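Local coordinates for 3' terminal uridylyl transferase (Trypanosoma brucei, PDB 5HZD), which adds uridines from UTP to the 3'-hydroxyl of guide RNAs, ribosomal RNAs and some mRNAs during mitochondrial RNA editing and processing, at residues 97-110 with 125-139. Numbering follows the deposited sequence.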
ATOM      1  N   VAL A  97      -7.019  -3.764  20.125  1.00 13.21           N
ATOM      2  CA  VAL A  97      -6.475  -2.448  20.456  1.00 13.55           C
ATOM      3  C   VAL A  97      -7.373  -1.652  21.388  1.00 13.62           C
ATOM      4  O   VAL A  97      -6.867  -0.801  22.119  1.00 14.14           O
ATOM      5  CB  VAL A  97      -6.079  -1.623  19.229  1.00 17.84           C
ATOM      6  CG1 VAL A  97      -5.138  -2.442  18.333  1.00 15.33           C
ATOM      7  CG2 VAL A  97      -7.290  -1.224  18.475  1.00 16.78           C
ATOM      8  N   ARG A  98      -8.680  -1.932  21.406  1.00 13.82           N
ATOM      9  CA  ARG A  98      -9.537  -1.230  22.378  1.00 14.32           C
ATOM     10  C   ARG A  98      -9.239  -1.583  23.817  1.00 14.65           C
ATOM     11  O   ARG A  98      -9.616  -0.849  24.711  1.00 17.16           O
ATOM     12  CB  ARG A  98     -11.021  -1.444  22.064  1.00 14.48           C
ATOM     13  CG  ARG A  98     -11.428  -0.665  20.824  1.00 15.15           C
ATOM     14  CD  ARG A  98     -12.910  -0.796  20.508  1.00 14.54           C
ATOM     15  NE  ARG A  98     -13.656  -0.172  21.601  1.00 20.08           N
ATOM     16  CZ  ARG A  98     -14.979  -0.164  21.717  1.00 21.56           C
ATOM     17  NH1 ARG A  98     -15.536   0.451  22.755  1.00 24.30           N
ATOM     18  NH2 ARG A  98     -15.726  -0.791  20.832  1.00 22.39           N
ATOM     19  N   ARG A  99      -8.564  -2.690  24.075  1.00 14.57           N
ATOM     20  CA  ARG A  99      -8.152  -2.990  25.450  0.54 14.94           C
ATOM     21  C   ARG A  99      -7.034  -2.046  25.891  1.00 14.97           C
ATOM     22  O   ARG A  99      -6.920  -1.727  27.070  1.00 19.63           O
ATOM     23  CB  ARG A  99      -7.729  -4.459  25.595  0.54 17.31           C
ATOM     24  CG  ARG A  99      -6.951  -4.818  26.878  0.54 19.50           C
ATOM     25  CD  ARG A  99      -7.808  -4.872  28.159  0.54 25.38           C
ATOM     26  NE  ARG A  99      -9.156  -5.401  27.955  0.54 28.86           N
ATOM     27  CZ  ARG A  99      -9.465  -6.693  27.911  0.54 31.58           C
ATOM     28  NH1 ARG A  99      -8.517  -7.615  28.039  0.54 30.42           N
ATOM     29  NH2 ARG A  99     -10.728  -7.065  27.731  0.54 33.09           N
ATOM     30  N   TRP A 100      -6.237  -1.568  24.930  1.00 14.88           N
ATOM     31  CA  TRP A 100      -5.196  -0.584  25.202  1.00 16.04           C
ATOM     32  C   TRP A 100      -5.787   0.830  25.278  1.00 19.05           C
ATOM     33  O   TRP A 100      -5.495   1.608  26.197  1.00 21.05           O
ATOM     34  CB  TRP A 100      -4.143  -0.688  24.101  1.00 14.16           C
ATOM     35  CG  TRP A 100      -3.198   0.448  24.025  1.00 14.16           C
ATOM     36  CD1 TRP A 100      -2.236   0.783  24.923  1.00 16.21           C
ATOM     37  CD2 TRP A 100      -3.140   1.408  22.972  1.00 13.90           C
ATOM     38  NE1 TRP A 100      -1.562   1.911  24.485  1.00 18.87           N
ATOM     39  CE2 TRP A 100      -2.099   2.309  23.291  1.00 15.36           C
ATOM     40  CE3 TRP A 100      -3.857   1.581  21.786  1.00 13.59           C
ATOM     41  CZ2 TRP A 100      -1.773   3.401  22.470  1.00 17.44           C
ATOM     42  CZ3 TRP A 100      -3.550   2.665  20.968  1.00 13.88           C
ATOM     43  CH2 TRP A 100      -2.489   3.552  21.314  1.00 15.46           C
ATOM     44  N   HIS A 101      -6.660   1.147  24.340  1.00 14.63           N
ATOM     45  CA  HIS A 101      -7.251   2.475  24.296  1.00 16.32           C
ATOM     46  C   HIS A 101      -8.671   2.368  23.774  1.00 14.88           C
ATOM     47  O   HIS A 101      -8.887   2.140  22.592  1.00 15.46           O
ATOM     48  CB  HIS A 101      -6.427   3.370  23.375  1.00 16.49           C
ATOM     49  CG  HIS A 101      -6.799   4.806  23.464  1.00 17.81           C
ATOM     50  ND1 HIS A 101      -6.487   5.587  24.556  1.00 21.83           N
ATOM     51  CD2 HIS A 101      -7.478   5.601  22.606  1.00 21.07           C
ATOM     52  CE1 HIS A 101      -6.948   6.810  24.359  1.00 26.95           C
ATOM     53  NE2 HIS A 101      -7.556   6.843  23.187  1.00 21.56           N
ATOM     54  N   ASP A 102      -9.653   2.525  24.672  1.00 17.56           N
ATOM     55  CA  ASP A 102     -11.023   2.190  24.315  1.00 15.51           C
ATOM     56  C   ASP A 102     -11.586   2.954  23.126  1.00 15.35           C
ATOM     57  O   ASP A 102     -12.437   2.435  22.380  1.00 17.20           O
ATOM     58  CB  ASP A 102     -11.968   2.358  25.515  1.00 17.34           C
ATOM     59  CG  ASP A 102     -13.381   1.965  25.168  1.00 23.05           C
ATOM     60  OD1 ASP A 102     -13.593   0.753  24.886  1.00 26.35           O
ATOM     61  OD2 ASP A 102     -14.262   2.873  25.130  1.00 23.97           O
ATOM     62  N   LYS A 103     -11.098   4.169  22.921  1.00 17.54           N
ATOM     63  CA  LYS A 103     -11.646   4.991  21.856  1.00 16.02           C
ATOM     64  C   LYS A 103     -10.892   4.845  20.530  1.00 15.53           C
ATOM     65  O   LYS A 103     -11.283   5.448  19.540  1.00 18.44           O
ATOM     66  CB  LYS A 103     -11.653   6.447  22.277  1.00 19.38           C
ATOM     67  CG  LYS A 103     -12.737   6.725  23.331  1.00 21.95           C
ATOM     68  CD  LYS A 103     -12.678   8.153  23.790  1.00 29.34           C
ATOM     69  CE  LYS A 103     -13.176   9.074  22.693  1.00 35.94           C
ATOM     70  NZ  LYS A 103     -13.311  10.479  23.183  1.00 44.34           N
ATOM     71  N   ALA A 104      -9.826   4.058  20.520  1.00 15.11           N
ATOM     72  CA  ALA A 104      -9.147   3.762  19.263  1.00 15.34           C
ATOM     73  C   ALA A 104     -10.011   2.925  18.318  1.00 14.04           C
ATOM     74  O   ALA A 104     -10.722   2.003  18.745  1.00 15.73           O
ATOM     75  CB  ALA A 104      -7.857   3.046  19.526  1.00 17.16           C
ATOM     76  N   ARG A 105      -9.909   3.227  17.021  1.00 14.38           N
ATOM     77  CA  ARG A 105     -10.563   2.443  15.987  1.00 13.63           C
ATOM     78  C   ARG A 105      -9.535   2.106  14.925  1.00 13.31           C
ATOM     79  O   ARG A 105      -8.500   2.768  14.820  1.00 13.84           O
ATOM     80  CB  ARG A 105     -11.760   3.195  15.385  1.00 16.07           C
ATOM     81  CG  ARG A 105     -12.882   3.470  16.417  1.00 15.76           C
ATOM     82  CD  ARG A 105     -13.488   2.171  16.919  1.00 16.56           C
ATOM     83  NE  ARG A 105     -14.603   2.447  17.851  1.00 18.83           N
ATOM     84  CZ  ARG A 105     -14.463   2.630  19.165  1.00 19.25           C
ATOM     85  NH1 ARG A 105     -13.272   2.567  19.732  1.00 16.92           N
ATOM     86  NH2 ARG A 105     -15.527   2.901  19.914  1.00 25.04           N
ATOM     87  N   VAL A 106      -9.805   1.053  14.169  1.00 12.45           N
ATOM     88  CA  VAL A 106      -8.835   0.536  13.203  1.00 12.05           C
ATOM     89  C   VAL A 106      -9.326   0.846  11.791  1.00 11.91           C
ATOM     90  O   VAL A 106     -10.467   0.555  11.447  1.00 12.60           O
ATOM     91  CB  VAL A 106      -8.637  -0.998  13.378  1.00 11.99           C
ATOM     92  CG1 VAL A 106      -7.638  -1.552  12.317  1.00 11.64           C
ATOM     93  CG2 VAL A 106      -8.077  -1.309  14.784  1.00 12.16           C
ATOM     94  N   PHE A 107      -8.448   1.443  10.977  1.00 11.65           N
ATOM     95  CA  PHE A 107      -8.774   1.809   9.595  1.00 12.22           C
ATOM     96  C   PHE A 107      -7.846   1.027   8.683  1.00 13.48           C
ATOM     97  O   PHE A 107      -6.634   1.052   8.899  1.00 13.14           O
ATOM     98  CB  PHE A 107      -8.437   3.290   9.375  1.00 11.72           C
ATOM     99  CG  PHE A 107      -9.242   4.254  10.228  1.00 11.93           C
ATOM    100  CD1 PHE A 107      -8.975   4.374  11.599  1.00 12.12           C
ATOM    101  CD2 PHE A 107     -10.197   5.091   9.664  1.00 15.56           C
ATOM    102  CE1 PHE A 107      -9.683   5.252  12.389  1.00 13.17           C
ATOM    103  CE2 PHE A 107     -10.897   5.998  10.456  1.00 17.52           C
ATOM    104  CZ  PHE A 107     -10.661   6.065  11.818  1.00 16.57           C
ATOM    105  N   ILE A 108      -8.366   0.335   7.669  1.00 11.78           N
ATOM    106  CA  ILE A 108      -7.471  -0.259   6.657  1.00 12.07           C
ATOM    107  C   ILE A 108      -7.023   0.816   5.662  1.00 14.85           C
ATOM    108  O   ILE A 108      -7.832   1.647   5.236  1.00 14.16           O
ATOM    109  CB  ILE A 108      -8.151  -1.393   5.908  1.00 11.26           C
ATOM    110  CG1 ILE A 108      -8.357  -2.577   6.859  1.00 12.37           C
ATOM    111  CG2 ILE A 108      -7.309  -1.811   4.661  1.00 11.86           C
ATOM    112  CD1 ILE A 108      -9.178  -3.736   6.265  1.00 14.12           C
ATOM    113  N   PHE A 109      -5.748   0.795   5.284  1.00 12.21           N
ATOM    114  CA  PHE A 109      -5.328   1.626   4.136  1.00 10.83           C
ATOM    115  C   PHE A 109      -4.393   0.843   3.257  1.00 10.25           C
ATOM    116  O   PHE A 109      -4.194  -0.349   3.480  1.00 12.70           O
ATOM    117  CB  PHE A 109      -4.787   3.000   4.569  1.00 12.59           C
ATOM    118  CG  PHE A 109      -3.482   2.964   5.336  1.00 11.82           C
ATOM    119  CD1 PHE A 109      -3.462   2.708   6.701  1.00 13.01           C
ATOM    120  CD2 PHE A 109      -2.289   3.214   4.693  1.00 14.80           C
ATOM    121  CE1 PHE A 109      -2.240   2.724   7.413  1.00 13.99           C
ATOM    122  CE2 PHE A 109      -1.073   3.196   5.369  1.00 13.37           C
ATOM    123  CZ  PHE A 109      -1.053   2.944   6.753  1.00 13.99           C
ATOM    124  N   GLY A 110      -3.865   1.498   2.220  1.00 11.75           N
ATOM    125  CA  GLY A 110      -3.079   0.780   1.235  1.00 14.27           C
ATOM    126  C   GLY A 110      -3.853   0.315   0.025  1.00 12.90           C
ATOM    127  O   GLY A 110      -4.879   0.896  -0.321  1.00 12.40           O
ATOM    128  N   ASP A 125      -2.344  -2.675   5.448  1.00 11.02           N
ATOM    129  CA  ASP A 125      -1.961  -1.645   6.422  1.00 11.79           C
ATOM    130  C   ASP A 125      -3.125  -1.345   7.344  1.00 10.50           C
ATOM    131  O   ASP A 125      -4.256  -1.146   6.890  1.00 12.04           O
ATOM    132  CB  ASP A 125      -1.566  -0.342   5.719  1.00 15.38           C
ATOM    133  CG  ASP A 125      -0.208  -0.439   5.062  1.00 29.47           C
ATOM    134  OD1 ASP A 125       0.794  -0.373   5.803  1.00 33.13           O
ATOM    135  OD2 ASP A 125      -0.159  -0.579   3.820  1.00 28.41           O
ATOM    136  N   PHE A 126      -2.850  -1.304   8.645  1.00 12.03           N
ATOM    137  CA  PHE A 126      -3.885  -0.953   9.616  1.00 11.66           C
ATOM    138  C   PHE A 126      -3.412   0.295  10.330  1.00 14.19           C
ATOM    139  O   PHE A 126      -2.294   0.324  10.859  1.00 14.60           O
ATOM    140  CB  PHE A 126      -4.024  -2.052  10.686  1.00 10.98           C
ATOM    141  CG  PHE A 126      -4.628  -3.331  10.211  1.00 11.01           C
ATOM    142  CD1 PHE A 126      -5.934  -3.365   9.739  1.00 11.30           C
ATOM    143  CD2 PHE A 126      -3.948  -4.533  10.376  1.00 11.12           C
ATOM    144  CE1 PHE A 126      -6.533  -4.565   9.349  1.00 12.93           C
ATOM    145  CE2 PHE A 126      -4.526  -5.737  10.001  1.00 11.15           C
ATOM    146  CZ  PHE A 126      -5.822  -5.773   9.498  1.00 12.03           C
ATOM    147  N   ALA A 127      -4.242   1.327  10.354  1.00 11.00           N
ATOM    148  CA  ALA A 127      -3.959   2.524  11.156  1.00 11.18           C
ATOM    149  C   ALA A 127      -4.852   2.497  12.388  1.00 11.47           C
ATOM    150  O   ALA A 127      -6.048   2.251  12.277  1.00 12.25           O
ATOM    151  CB  ALA A 127      -4.305   3.788  10.352  1.00 12.05           C
ATOM    152  N   VAL A 128      -4.287   2.777  13.554  1.00 11.67           N
ATOM    153  CA  VAL A 128      -5.054   2.771  14.811  1.00 12.00           C
ATOM    154  C   VAL A 128      -5.150   4.214  15.292  1.00 13.05           C
ATOM    155  O   VAL A 128      -4.140   4.816  15.639  1.00 13.87           O
ATOM    156  CB  VAL A 128      -4.292   1.924  15.863  1.00 12.96           C
ATOM    157  CG1 VAL A 128      -4.995   1.986  17.244  1.00 13.47           C
ATOM    158  CG2 VAL A 128      -4.167   0.460  15.365  1.00 13.31           C
ATOM    159  N   VAL A 129      -6.360   4.776  15.322  1.00 12.59           N
ATOM    160  CA  VAL A 129      -6.551   6.198  15.564  1.00 12.81           C
ATOM    161  C   VAL A 129      -7.781   6.418  16.437  1.00 13.24           C
ATOM    162  O   VAL A 129      -8.852   5.817  16.189  1.00 13.94           O
ATOM    163  CB  VAL A 129      -6.801   6.968  14.230  1.00 13.05           C
ATOM    164  CG1 VAL A 129      -6.990   8.477  14.502  1.00 16.06           C
ATOM    165  CG2 VAL A 129      -5.633   6.729  13.258  1.00 15.02           C
ATOM    166  N   ASP A 130      -7.617   7.289  17.434  1.00 13.77           N
ATOM    167  CA  ASP A 130      -8.705   7.848  18.231  1.00 16.91           C
ATOM    168  C   ASP A 130      -9.033   9.176  17.572  1.00 16.60           C
ATOM    169  O   ASP A 130      -8.272  10.154  17.700  1.00 17.51           O
ATOM    170  CB  ASP A 130      -8.200   8.053  19.673  1.00 17.53           C
ATOM    171  CG  ASP A 130      -9.194   8.781  20.589  1.00 18.91           C
ATOM    172  OD1 ASP A 130     -10.153   9.441  20.120  1.00 18.55           O
ATOM    173  OD2 ASP A 130      -8.974   8.759  21.831  1.00 20.39           O
ATOM    174  N   VAL A 131     -10.170   9.198  16.888  1.00 15.92           N
ATOM    175  CA  VAL A 131     -10.563  10.351  16.070  1.00 15.69           C
ATOM    176  C   VAL A 131     -10.812  11.603  16.912  1.00 17.88           C
ATOM    177  O   VAL A 131     -10.343  12.686  16.533  1.00 17.35           O
ATOM    178  CB  VAL A 131     -11.754  10.001  15.194  1.00 17.52           C
ATOM    179  CG1 VAL A 131     -12.308  11.256  14.470  1.00 20.84           C
ATOM    180  CG2 VAL A 131     -11.329   8.948  14.175  1.00 20.25           C
ATOM    181  N   ASP A 132     -11.509  11.469  18.042  1.00 19.78           N
ATOM    182  CA  ASP A 132     -11.692  12.584  18.972  1.00 22.84           C
ATOM    183  C   ASP A 132     -10.338  13.184  19.347  1.00 20.03           C
ATOM    184  O   ASP A 132     -10.160  14.410  19.318  1.00 22.02           O
ATOM    185  CB  ASP A 132     -12.379  12.118  20.262  1.00 25.87           C
ATOM    186  CG  ASP A 132     -13.857  11.890  20.093  1.00 30.63           C
ATOM    187  OD1 ASP A 132     -14.388  12.227  19.014  1.00 28.82           O
ATOM    188  OD2 ASP A 132     -14.498  11.394  21.057  1.00 36.78           O
ATOM    189  N   ALA A 133      -9.383  12.321  19.699  1.00 16.65           N
ATOM    190  CA  ALA A 133      -8.075  12.810  20.131  1.00 17.89           C
ATOM    191  C   ALA A 133      -7.344  13.494  18.986  1.00 17.77           C
ATOM    192  O   ALA A 133      -6.727  14.550  19.193  1.00 20.10           O
ATOM    193  CB  ALA A 133      -7.224  11.677  20.693  1.00 19.87           C
ATOM    194  N   MET A 134      -7.433  12.919  17.790  1.00 16.44           N
ATOM    195  CA  MET A 134      -6.804  13.512  16.620  0.54 16.07           C
ATOM    196  C   MET A 134      -7.349  14.921  16.406  1.00 19.78           C
ATOM    197  O   MET A 134      -6.599  15.855  16.117  1.00 22.44           O
ATOM    198  CB  MET A 134      -7.072  12.661  15.383  0.54 16.73           C
ATOM    199  CG  MET A 134      -6.678  13.327  14.082  0.54 19.44           C
ATOM    200  SD  MET A 134      -6.776  12.124  12.764  0.54 18.04           S
ATOM    201  CE  MET A 134      -6.682  13.143  11.285  0.54 22.03           C
ATOM    202  N   GLU A 135      -8.662  15.080  16.577  1.00 20.25           N
ATOM    203  CA  GLU A 135      -9.283  16.394  16.399  1.00 21.49           C
ATOM    204  C   GLU A 135      -8.796  17.428  17.421  1.00 25.20           C
ATOM    205  O   GLU A 135      -8.707  18.626  17.101  1.00 27.66           O
ATOM    206  CB  GLU A 135     -10.807  16.277  16.382  1.00 22.41           C
ATOM    207  CG  GLU A 135     -11.316  15.507  15.135  1.00 19.46           C
ATOM    208  CD  GLU A 135     -11.114  16.290  13.851  1.00 30.84           C
ATOM    209  OE1 GLU A 135     -11.625  17.431  13.777  1.00 36.83           O
ATOM    210  OE2 GLU A 135     -10.448  15.781  12.924  1.00 30.92           O
ATOM    211  N   ARG A 136      -8.464  16.978  18.636  1.00 20.51           N
ATOM    212  CA  ARG A 136      -7.938  17.884  19.658  1.00 25.04           C
ATOM    213  C   ARG A 136      -6.450  18.138  19.482  1.00 24.15           C
ATOM    214  O   ARG A 136      -5.867  18.904  20.249  1.00 28.09           O
ATOM    215  CB  ARG A 136      -8.143  17.334  21.077  1.00 29.07           C
ATOM    216  CG  ARG A 136      -9.545  16.889  21.409  1.00 32.14           C
ATOM    217  CD  ARG A 136      -9.657  16.539  22.877  1.00 31.24           C
ATOM    218  NE  ARG A 136      -8.685  15.541  23.338  1.00 31.64           N
ATOM    219  CZ  ARG A 136      -8.945  14.240  23.418  1.00 33.78           C
ATOM    220  NH1 ARG A 136     -10.129  13.776  23.034  1.00 30.31           N
ATOM    221  NH2 ARG A 136      -8.023  13.399  23.863  1.00 30.24           N
ATOM    222  N   GLY A 137      -5.824  17.461  18.524  1.00 24.49           N
ATOM    223  CA  GLY A 137      -4.392  17.586  18.305  1.00 24.26           C
ATOM    224  C   GLY A 137      -3.561  16.745  19.259  1.00 25.24           C
ATOM    225  O   GLY A 137      -2.426  17.088  19.565  1.00 27.46           O
ATOM    226  N   SER A 138      -4.123  15.633  19.735  1.00 21.20           N
ATOM    227  CA  SER A 138      -3.448  14.776  20.709  1.00 19.58           C
ATOM    228  C   SER A 138      -3.407  13.326  20.252  1.00 21.84           C
ATOM    229  O   SER A 138      -3.594  12.425  21.063  1.00 24.99           O
ATOM    230  CB  SER A 138      -4.181  14.821  22.045  1.00 21.97           C
ATOM    231  OG  SER A 138      -4.151  16.126  22.594  1.00 30.50           O
ATOM    232  N   TRP A 139      -3.169  13.091  18.968  1.00 19.12           N
ATOM    233  CA  TRP A 139      -2.982  11.730  18.465  1.00 17.96           C
ATOM    234  C   TRP A 139      -1.853  11.758  17.446  1.00 20.50           C
ATOM    235  O   TRP A 139      -1.779  12.685  16.632  1.00 23.31           O
ATOM    236  CB  TRP A 139      -4.263  11.162  17.805  1.00 17.84           C
ATOM    237  CG  TRP A 139      -4.151   9.678  17.633  1.00 15.87           C
ATOM    238  CD1 TRP A 139      -3.700   9.010  16.524  1.00 15.59           C
ATOM    239  CD2 TRP A 139      -4.378   8.677  18.637  1.00 14.96           C
ATOM    240  NE1 TRP A 139      -3.664   7.649  16.769  1.00 14.08           N
ATOM    241  CE2 TRP A 139      -4.081   7.427  18.058  1.00 14.19           C
ATOM    242  CE3 TRP A 139      -4.822   8.720  19.970  1.00 18.04           C
ATOM    243  CZ2 TRP A 139      -4.200   6.228  18.763  1.00 15.42           C
ATOM    244  CZ3 TRP A 139      -4.935   7.538  20.672  1.00 16.59           C
ATOM    245  CH2 TRP A 139      -4.633   6.296  20.057  1.00 15.45           C
TER
HETATM  246  O   HOH W   1     -11.759   6.844  16.766  1.00 24.67           O
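Asp130 splits its carboxylate between a histidine across the contact and the start of its own helix. Asp130 OD2 takes a nearly straight bond from His101 NE2 (2.7 Å, 166° at the hydrogen) on its anti side, the oxygen lying in the imidazole plane, while Asp130 OD1 caps helix 131-135 by accepting from Ala133 N. CG anti to the backbone N (chi1 174°) swings the carboxylate to the histidine edge. Trp139 brings CZ3 over one face of that imidazole, 3.7 Å from His101 NE2, without the rings stacking, and the six-membered rings of Trp139 and Trp100 meet rim to rim. Nearby, Lys103 NZ bridges to Asp132 OD2 (2.6 Å) through the anti lone pair, and a water gives hydrogens to Lys103 O and Val129 O while accepting from Val131 N.

From here strands 105-109 and 125-129 run antiparallel, with Arg105, Phe107 and Phe109 in hydrogen-bonded pairs with Val129, Ala127 and Asp125. At the far end Phe109 lays its ring flat over Asp125, whose CB stands 3.4 Å from the ring centroid in a CH-pi contact; the ring reaches there with CG between the backbone N and carbonyl carbon (chi1 67°). Asp125 probably binds UTP and the catalytic magnesium, as in related enzymes, and Asp286 lies beside it.

Val106, Ile108, Phe126 and Val128 share one face of the palm-domain sheet; Val106 CG1 touches Phe126 CD1 at 3.6 Å, and helix 80-100 packs there. Phe107 and Ala127, on the other face, meet Ile294 of helix 292-304. Strand 105-109 forms the sheet's edge, and strand 124-129, next in from it, pairs in parallel with strand 285-288.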